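Local coordinates for protein saframycin Mx1 synthetase B (Legionella pneumophila subsp. pneumophila, PDB 3KXW) that is a fatty acid AMP ligase-type member of the ANL superfamily of AMP-binding enzymes and binds 5'-O-[(S)-(dodecanoyloxy)(hydroxy)phosphoryl]adenosine, at residues V336-L350 and S370-V383. Residues are numbered along the deposited sequence; the frame is centred on the assembly and turned at random.
Sequences VTGGTPGSSYKTLTL and SYKLVSSGNPIQEV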
ATOM      1  N   VAL A 336       5.080   0.412 -12.494  1.00 11.44           N
ATOM      2  CA  VAL A 336       5.676   1.310 -13.501  1.00 14.41           C
ATOM      3  C   VAL A 336       7.101   0.897 -13.853  1.00 12.68           C
ATOM      4  O   VAL A 336       7.441   0.815 -15.033  1.00 13.48           O
ATOM      5  CB  VAL A 336       5.652   2.791 -13.031  1.00 12.20           C
ATOM      6  CG1 VAL A 336       6.413   3.734 -14.004  1.00 12.55           C
ATOM      7  CG2 VAL A 336       4.209   3.246 -12.889  1.00 11.41           C
ATOM      8  N   THR A 337       7.923   0.626 -12.838  1.00 13.01           N
ATOM      9  CA  THR A 337       9.291   0.147 -13.080  1.00 14.12           C
ATOM     10  C   THR A 337       9.640  -1.047 -12.202  1.00 15.26           C
ATOM     11  O   THR A 337       9.134  -1.177 -11.100  1.00 13.95           O
ATOM     12  CB  THR A 337      10.377   1.255 -12.837  1.00 14.38           C
ATOM     13  OG1 THR A 337      10.485   1.559 -11.440  1.00 13.05           O
ATOM     14  CG2 THR A 337      10.038   2.521 -13.578  1.00 14.32           C
ATOM     15  N   GLY A 338      10.523  -1.909 -12.707  1.00 14.05           N
ATOM     16  CA  GLY A 338      11.037  -3.031 -11.959  1.00 14.64           C
ATOM     17  C   GLY A 338      12.140  -3.710 -12.744  1.00 16.02           C
ATOM     18  O   GLY A 338      12.194  -3.594 -13.970  1.00 16.55           O
ATOM     19  N   GLY A 339      13.024  -4.414 -12.054  1.00 17.00           N
ATOM     20  CA  GLY A 339      14.144  -5.031 -12.744  1.00 19.46           C
ATOM     21  C   GLY A 339      13.853  -6.428 -13.248  1.00 20.18           C
ATOM     22  O   GLY A 339      12.706  -6.779 -13.534  1.00 19.51           O
ATOM     23  N   THR A 340      14.907  -7.238 -13.330  1.00 20.81           N
ATOM     24  CA  THR A 340      14.795  -8.642 -13.700  1.00 23.05           C
ATOM     25  C   THR A 340      14.868  -9.517 -12.439  1.00 22.46           C
ATOM     26  O   THR A 340      15.851  -9.468 -11.699  1.00 23.61           O
ATOM     27  CB  THR A 340      15.936  -9.035 -14.655  1.00 26.20           C
ATOM     28  OG1 THR A 340      15.889  -8.200 -15.825  1.00 26.55           O
ATOM     29  CG2 THR A 340      15.820 -10.495 -15.054  1.00 26.57           C
ATOM     30  N   PRO A 341      13.821 -10.313 -12.183  1.00 20.43           N
ATOM     31  CA  PRO A 341      13.778 -11.158 -10.977  1.00 20.71           C
ATOM     32  C   PRO A 341      15.004 -12.089 -10.867  1.00 24.33           C
ATOM     33  O   PRO A 341      15.440 -12.634 -11.872  1.00 22.14           O
ATOM     34  CB  PRO A 341      12.488 -11.967 -11.154  1.00 21.47           C
ATOM     35  CG  PRO A 341      11.615 -11.073 -12.033  1.00 20.77           C
ATOM     36  CD  PRO A 341      12.565 -10.347 -12.949  1.00 20.32           C
ATOM     37  N   GLY A 342      15.539 -12.258  -9.664  1.00 23.15           N
ATOM     38  CA  GLY A 342      16.737 -13.069  -9.465  1.00 26.33           C
ATOM     39  C   GLY A 342      18.073 -12.362  -9.709  1.00 25.40           C
ATOM     40  O   GLY A 342      19.137 -12.828  -9.277  1.00 24.08           O
ATOM     41  N   SER A 343      18.039 -11.236 -10.407  1.00 22.54           N
ATOM     42  CA  SER A 343      19.248 -10.445 -10.595  1.00 26.68           C
ATOM     43  C   SER A 343      19.504  -9.541  -9.380  1.00 26.03           C
ATOM     44  O   SER A 343      18.569  -9.212  -8.648  1.00 27.53           O
ATOM     45  CB  SER A 343      19.119  -9.622 -11.879  1.00 28.25           C
ATOM     46  OG  SER A 343      20.114  -8.622 -11.939  1.00 37.19           O
ATOM     47  N   SER A 344      20.754  -9.149  -9.149  1.00 25.87           N
ATOM     48  CA  SER A 344      21.070  -8.224  -8.053  1.00 24.62           C
ATOM     49  C   SER A 344      20.635  -6.826  -8.433  1.00 23.74           C
ATOM     50  O   SER A 344      21.050  -6.327  -9.473  1.00 21.71           O
ATOM     51  CB  SER A 344      22.579  -8.171  -7.789  1.00 25.28           C
ATOM     52  OG  SER A 344      23.084  -9.405  -7.332  1.00 27.27           O
ATOM     53  N   TYR A 345      19.841  -6.170  -7.589  1.00 19.42           N
ATOM     54  CA  TYR A 345      19.450  -4.797  -7.886  1.00 20.03           C
ATOM     55  C   TYR A 345      20.667  -3.859  -7.865  1.00 20.25           C
ATOM     56  O   TYR A 345      21.647  -4.103  -7.153  1.00 20.06           O
ATOM     57  CB  TYR A 345      18.361  -4.305  -6.920  1.00 16.86           C
ATOM     58  CG  TYR A 345      18.806  -4.250  -5.473  1.00 17.43           C
ATOM     59  CD1 TYR A 345      19.530  -3.174  -4.994  1.00 16.67           C
ATOM     60  CD2 TYR A 345      18.484  -5.274  -4.586  1.00 16.94           C
ATOM     61  CE1 TYR A 345      19.947  -3.128  -3.661  1.00 18.25           C
ATOM     62  CE2 TYR A 345      18.879  -5.227  -3.260  1.00 16.11           C
ATOM     63  CZ  TYR A 345      19.613  -4.164  -2.808  1.00 17.78           C
ATOM     64  OH  TYR A 345      20.020  -4.130  -1.493  1.00 17.52           O
ATOM     65  N   LYS A 346      20.596  -2.788  -8.644  1.00 18.70           N
ATOM     66  CA  LYS A 346      21.694  -1.835  -8.718  1.00 20.40           C
ATOM     67  C   LYS A 346      21.570  -0.693  -7.720  1.00 19.78           C
ATOM     68  O   LYS A 346      20.470  -0.341  -7.298  1.00 17.35           O
ATOM     69  CB  LYS A 346      21.806  -1.285 -10.144  1.00 21.44           C
ATOM     70  CG  LYS A 346      22.023  -2.396 -11.195  1.00 22.40           C
ATOM     71  CD  LYS A 346      22.167  -1.798 -12.580  1.00 28.19           C
ATOM     72  CE  LYS A 346      22.379  -2.867 -13.644  1.00 31.58           C
ATOM     73  NZ  LYS A 346      21.141  -3.697 -13.836  1.00 29.51           N
ATOM     74  N   THR A 347      22.710  -0.126  -7.339  1.00 20.10           N
ATOM     75  CA  THR A 347      22.737   1.066  -6.508  1.00 19.37           C
ATOM     76  C   THR A 347      23.671   2.108  -7.118  1.00 20.78           C
ATOM     77  O   THR A 347      24.533   1.783  -7.938  1.00 20.28           O
ATOM     78  CB  THR A 347      23.141   0.775  -5.026  1.00 23.13           C
ATOM     79  OG1 THR A 347      24.520   0.392  -4.946  1.00 23.42           O
ATOM     80  CG2 THR A 347      22.264  -0.328  -4.423  1.00 19.37           C
ATOM     81  N   LEU A 348      23.473   3.365  -6.743  1.00 18.51           N
ATOM     82  CA  LEU A 348      24.417   4.428  -7.104  1.00 21.20           C
ATOM     83  C   LEU A 348      24.837   5.199  -5.873  1.00 22.60           C
ATOM     84  O   LEU A 348      24.078   5.318  -4.914  1.00 22.59           O
ATOM     85  CB  LEU A 348      23.789   5.389  -8.100  1.00 19.05           C
ATOM     86  CG  LEU A 348      23.595   4.851  -9.512  1.00 19.86           C
ATOM     87  CD1 LEU A 348      22.715   5.841 -10.283  1.00 19.08           C
ATOM     88  CD2 LEU A 348      24.955   4.635 -10.173  1.00 22.14           C
ATOM     89  N   THR A 349      26.056   5.722  -5.891  1.00 22.90           N
ATOM     90  CA  THR A 349      26.551   6.484  -4.764  1.00 22.79           C
ATOM     91  C   THR A 349      26.617   7.939  -5.150  1.00 24.80           C
ATOM     92  O   THR A 349      27.337   8.310  -6.078  1.00 23.35           O
ATOM     93  CB  THR A 349      27.945   6.013  -4.334  1.00 27.54           C
ATOM     94  OG1 THR A 349      27.909   4.606  -4.053  1.00 28.58           O
ATOM     95  CG2 THR A 349      28.398   6.775  -3.101  1.00 29.62           C
ATOM     96  N   LEU A 350      25.836   8.764  -4.467  1.00 23.73           N
ATOM     97  CA  LEU A 350      25.839  10.182  -4.750  1.00 24.46           C
ATOM     98  C   LEU A 350      26.697  10.919  -3.730  1.00 26.92           C
ATOM     99  O   LEU A 350      26.814  10.499  -2.568  1.00 24.07           O
ATOM    100  CB  LEU A 350      24.427  10.774  -4.729  1.00 26.43           C
ATOM    101  CG  LEU A 350      23.263  10.097  -5.458  1.00 27.25           C
ATOM    102  CD1 LEU A 350      22.275  11.137  -5.964  1.00 24.85           C
ATOM    103  CD2 LEU A 350      23.713   9.173  -6.577  1.00 24.48           C
ATOM    104  N   SER A 370      28.934  10.559   1.433  1.00 30.95           N
ATOM    105  CA  SER A 370      28.253   9.950   0.289  1.00 28.86           C
ATOM    106  C   SER A 370      27.063   9.114   0.762  1.00 30.90           C
ATOM    107  O   SER A 370      27.014   8.696   1.919  1.00 28.25           O
ATOM    108  CB  SER A 370      29.221   9.067  -0.491  1.00 31.88           C
ATOM    109  OG  SER A 370      29.576   7.917   0.258  1.00 33.42           O
ATOM    110  N   TYR A 371      26.106   8.869  -0.131  1.00 28.02           N
ATOM    111  CA  TYR A 371      24.951   8.043   0.198  1.00 27.20           C
ATOM    112  C   TYR A 371      24.529   7.234  -1.011  1.00 25.92           C
ATOM    113  O   TYR A 371      24.854   7.588  -2.137  1.00 27.21           O
ATOM    114  CB  TYR A 371      23.782   8.883   0.724  1.00 26.64           C
ATOM    115  CG  TYR A 371      23.239   9.947  -0.205  1.00 28.63           C
ATOM    116  CD1 TYR A 371      22.029   9.767  -0.873  1.00 28.03           C
ATOM    117  CD2 TYR A 371      23.920  11.147  -0.396  1.00 28.25           C
ATOM    118  CE1 TYR A 371      21.517  10.750  -1.715  1.00 27.13           C
ATOM    119  CE2 TYR A 371      23.421  12.130  -1.225  1.00 27.71           C
ATOM    120  CZ  TYR A 371      22.222  11.929  -1.887  1.00 29.62           C
ATOM    121  OH  TYR A 371      21.734  12.916  -2.709  1.00 27.05           O
ATOM    122  N   LYS A 372      23.809   6.145  -0.778  1.00 25.44           N
ATOM    123  CA  LYS A 372      23.455   5.235  -1.851  1.00 23.99           C
ATOM    124  C   LYS A 372      21.973   5.359  -2.180  1.00 23.75           C
ATOM    125  O   LYS A 372      21.139   5.462  -1.279  1.00 22.48           O
ATOM    126  CB  LYS A 372      23.767   3.794  -1.461  1.00 25.58           C
ATOM    127  CG  LYS A 372      25.253   3.450  -1.302  1.00 29.58           C
ATOM    128  CD  LYS A 372      25.491   1.995  -1.666  1.00 29.66           C
ATOM    129  CE  LYS A 372      26.625   1.390  -0.862  1.00 37.43           C
ATOM    130  NZ  LYS A 372      26.748  -0.080  -1.150  1.00 37.18           N
ATOM    131  N   LEU A 373      21.654   5.350  -3.472  1.00 18.47           N
ATOM    132  CA  LEU A 373      20.279   5.259  -3.918  1.00 18.63           C
ATOM    133  C   LEU A 373      20.109   3.902  -4.570  1.00 18.16           C
ATOM    134  O   LEU A 373      21.035   3.404  -5.223  1.00 18.38           O
ATOM    135  CB  LEU A 373      19.942   6.356  -4.922  1.00 19.46           C
ATOM    136  CG  LEU A 373      19.936   7.802  -4.430  1.00 19.29           C
ATOM    137  CD1 LEU A 373      19.526   8.724  -5.565  1.00 18.41           C
ATOM    138  CD2 LEU A 373      19.017   7.979  -3.220  1.00 18.81           C
ATOM    139  N   VAL A 374      18.930   3.311  -4.388  1.00 16.88           N
ATOM    140  CA  VAL A 374      18.630   2.007  -4.945  1.00 15.20           C
ATOM    141  C   VAL A 374      17.866   2.196  -6.235  1.00 15.62           C
ATOM    142  O   VAL A 374      16.970   3.036  -6.309  1.00 15.80           O
ATOM    143  CB  VAL A 374      17.757   1.172  -3.996  1.00 15.34           C
ATOM    144  CG1 VAL A 374      17.372  -0.142  -4.652  1.00 14.97           C
ATOM    145  CG2 VAL A 374      18.495   0.918  -2.662  1.00 16.47           C
ATOM    146  N   SER A 375      18.210   1.416  -7.248  1.00 14.74           N
ATOM    147  CA  SER A 375      17.440   1.424  -8.482  1.00 14.81           C
ATOM    148  C   SER A 375      16.036   0.843  -8.278  1.00 15.45           C
ATOM    149  O   SER A 375      15.900  -0.209  -7.678  1.00 14.17           O
ATOM    150  CB  SER A 375      18.133   0.591  -9.547  1.00 17.21           C
ATOM    151  OG  SER A 375      17.319   0.493 -10.698  1.00 16.55           O
ATOM    152  N   SER A 376      15.018   1.518  -8.807  1.00 14.93           N
ATOM    153  CA  SER A 376      13.678   0.932  -8.862  1.00 15.08           C
ATOM    154  C   SER A 376      13.445   0.127 -10.152  1.00 14.86           C
ATOM    155  O   SER A 376      12.323  -0.311 -10.414  1.00 14.90           O
ATOM    156  CB  SER A 376      12.574   1.997  -8.676  1.00 13.74           C
ATOM    157  OG  SER A 376      12.557   2.481  -7.341  1.00 15.37           O
ATOM    158  N   GLY A 377      14.487  -0.081 -10.948  1.00 15.79           N
ATOM    159  CA  GLY A 377      14.370  -1.000 -12.074  1.00 16.40           C
ATOM    160  C   GLY A 377      14.158  -0.334 -13.430  1.00 16.55           C
ATOM    161  O   GLY A 377      14.267   0.878 -13.567  1.00 15.55           O
ATOM    162  N   ASN A 378      13.866  -1.133 -14.448  1.00 15.64           N
ATOM    163  CA  ASN A 378      13.723  -0.599 -15.786  1.00 17.11           C
ATOM    164  C   ASN A 378      12.304  -0.113 -15.985  1.00 15.73           C
ATOM    165  O   ASN A 378      11.403  -0.683 -15.399  1.00 14.99           O
ATOM    166  CB  ASN A 378      13.961  -1.724 -16.799  1.00 17.67           C
ATOM    167  CG  ASN A 378      15.341  -2.304 -16.703  1.00 21.60           C
ATOM    168  OD1 ASN A 378      16.331  -1.644 -17.024  1.00 22.34           O
ATOM    169  ND2 ASN A 378      15.423  -3.533 -16.241  1.00 21.87           N
ATOM    170  N   PRO A 379      12.098   0.890 -16.862  1.00 17.09           N
ATOM    171  CA  PRO A 379      10.720   1.284 -17.196  1.00 15.97           C
ATOM    172  C   PRO A 379       9.943   0.127 -17.809  1.00 15.74           C
ATOM    173  O   PRO A 379      10.379  -0.446 -18.813  1.00 17.97           O
ATOM    174  CB  PRO A 379      10.915   2.388 -18.233  1.00 17.21           C
ATOM    175  CG  PRO A 379      12.270   2.988 -17.909  1.00 18.58           C
ATOM    176  CD  PRO A 379      13.099   1.798 -17.456  1.00 18.38           C
ATOM    177  N   ILE A 380       8.811  -0.224 -17.207  1.00 15.86           N
ATOM    178  CA  ILE A 380       7.913  -1.221 -17.765  1.00 15.49           C
ATOM    179  C   ILE A 380       6.784  -0.494 -18.476  1.00 16.69           C
ATOM    180  O   ILE A 380       6.408  -0.879 -19.576  1.00 19.78           O
ATOM    181  CB  ILE A 380       7.378  -2.140 -16.664  1.00 16.03           C
ATOM    182  CG1 ILE A 380       8.536  -2.946 -16.070  1.00 15.56           C
ATOM    183  CG2 ILE A 380       6.254  -3.052 -17.198  1.00 17.00           C
ATOM    184  CD1 ILE A 380       8.239  -3.566 -14.722  1.00 14.96           C
ATOM    185  N   GLN A 381       6.234   0.548 -17.839  1.00 13.65           N
ATOM    186  CA  GLN A 381       5.462   1.549 -18.550  1.00 15.15           C
ATOM    187  C   GLN A 381       6.472   2.550 -19.085  1.00 15.67           C
ATOM    188  O   GLN A 381       7.564   2.646 -18.555  1.00 17.34           O
ATOM    189  CB  GLN A 381       4.469   2.253 -17.623  1.00 13.75           C
ATOM    190  CG  GLN A 381       3.491   1.278 -16.958  1.00 15.17           C
ATOM    191  CD  GLN A 381       2.326   1.974 -16.273  1.00 14.97           C
ATOM    192  OE1 GLN A 381       1.760   2.953 -16.788  1.00 15.20           O
ATOM    193  NE2 GLN A 381       1.969   1.480 -15.102  1.00 13.04           N
ATOM    194  N   GLU A 382       6.118   3.292 -20.134  1.00 17.66           N
ATOM    195  CA  GLU A 382       7.019   4.340 -20.622  1.00 16.67           C
ATOM    196  C   GLU A 382       7.235   5.414 -19.547  1.00 18.46           C
ATOM    197  O   GLU A 382       6.266   5.941 -18.994  1.00 16.86           O
ATOM    198  CB  GLU A 382       6.497   4.982 -21.911  1.00 19.43           C
ATOM    199  CG  GLU A 382       7.310   6.251 -22.304  1.00 22.06           C
ATOM    200  CD  GLU A 382       6.743   6.990 -23.530  1.00 29.96           C
ATOM    201  OE1 GLU A 382       6.087   6.341 -24.370  1.00 34.36           O
ATOM    202  OE2 GLU A 382       6.964   8.214 -23.646  1.00 31.70           O
ATOM    203  N   VAL A 383       8.500   5.750 -19.275  1.00 17.04           N
ATOM    204  CA  VAL A 383       8.861   6.738 -18.255  1.00 16.81           C
ATOM    205  C   VAL A 383       9.718   7.842 -18.882  1.00 17.12           C
ATOM    206  O   VAL A 383      10.711   7.553 -19.546  1.00 17.98           O
ATOM    207  CB  VAL A 383       9.696   6.091 -17.114  1.00 15.15           C
ATOM    208  CG1 VAL A 383      10.364   7.173 -16.246  1.00 15.78           C
ATOM    209  CG2 VAL A 383       8.834   5.174 -16.271  1.00 14.68           C
TER
HETATM  210  O   HOH W   1      25.481  -1.716  -3.467  1.00 32.54           O
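Two antiparallel strand pairings, T347-L350 with Y371-V374 and T337-G338 with N378-P379, join 336-350 to 370-383. In the first, L348 and L373 bond both ways, L348 N to L373 O and L373 N to L348 O. L350 and Y371 do the same, with L350 N 2.8 Å from Y371 O, nearly in line with that C=O. One face of this two-stranded sheet carries L350, Y371 and L373. L350 CB sits over a face of the Y371 ring, off its centre, in a CH-pi contact 4.1 Å from the centroid. The Y371 ring can lie there because its CG stands between the backbone N and carbonyl carbon (chi1 60°). It also stacks with H498. L350 CD1 meets L373 CD1 at 3.7 Å, the two side chains crossing at about a right angle. On the other face, a water links T347 OG1 to K372 NZ.

The second pairing ends a mixed sheet of the AMP-binding domain, where 335-338 lies between 323-328 and 378-379. A classic beta bulge sets both V336 and T337 opposite Y327 of the neighbouring strand 323-328. V336 O accepts from two donors in its carbonyl plane, I380 N at 2.8 Å and Q381 N, the latter on a lone pair. V336 CG1 packs on V383 CG2 at 3.6 Å.

Between the pairings the chain turns beside the ligand pocket. S376 belongs to that pocket, and its OG makes a weak hydrogen bond to 5'-O-[(S)-(dodecanoyloxy)(hydroxy)phosphoryl]adenosine. T337 OG1 donates to S376 O at 2.8 Å from above the carbonyl plane, gripping this residue's backbone. S375 OG accepts from G377 N at 2.9 Å, an ST turn, and also bonds E450. G377 CA lies against G338 C, backbone against backbone.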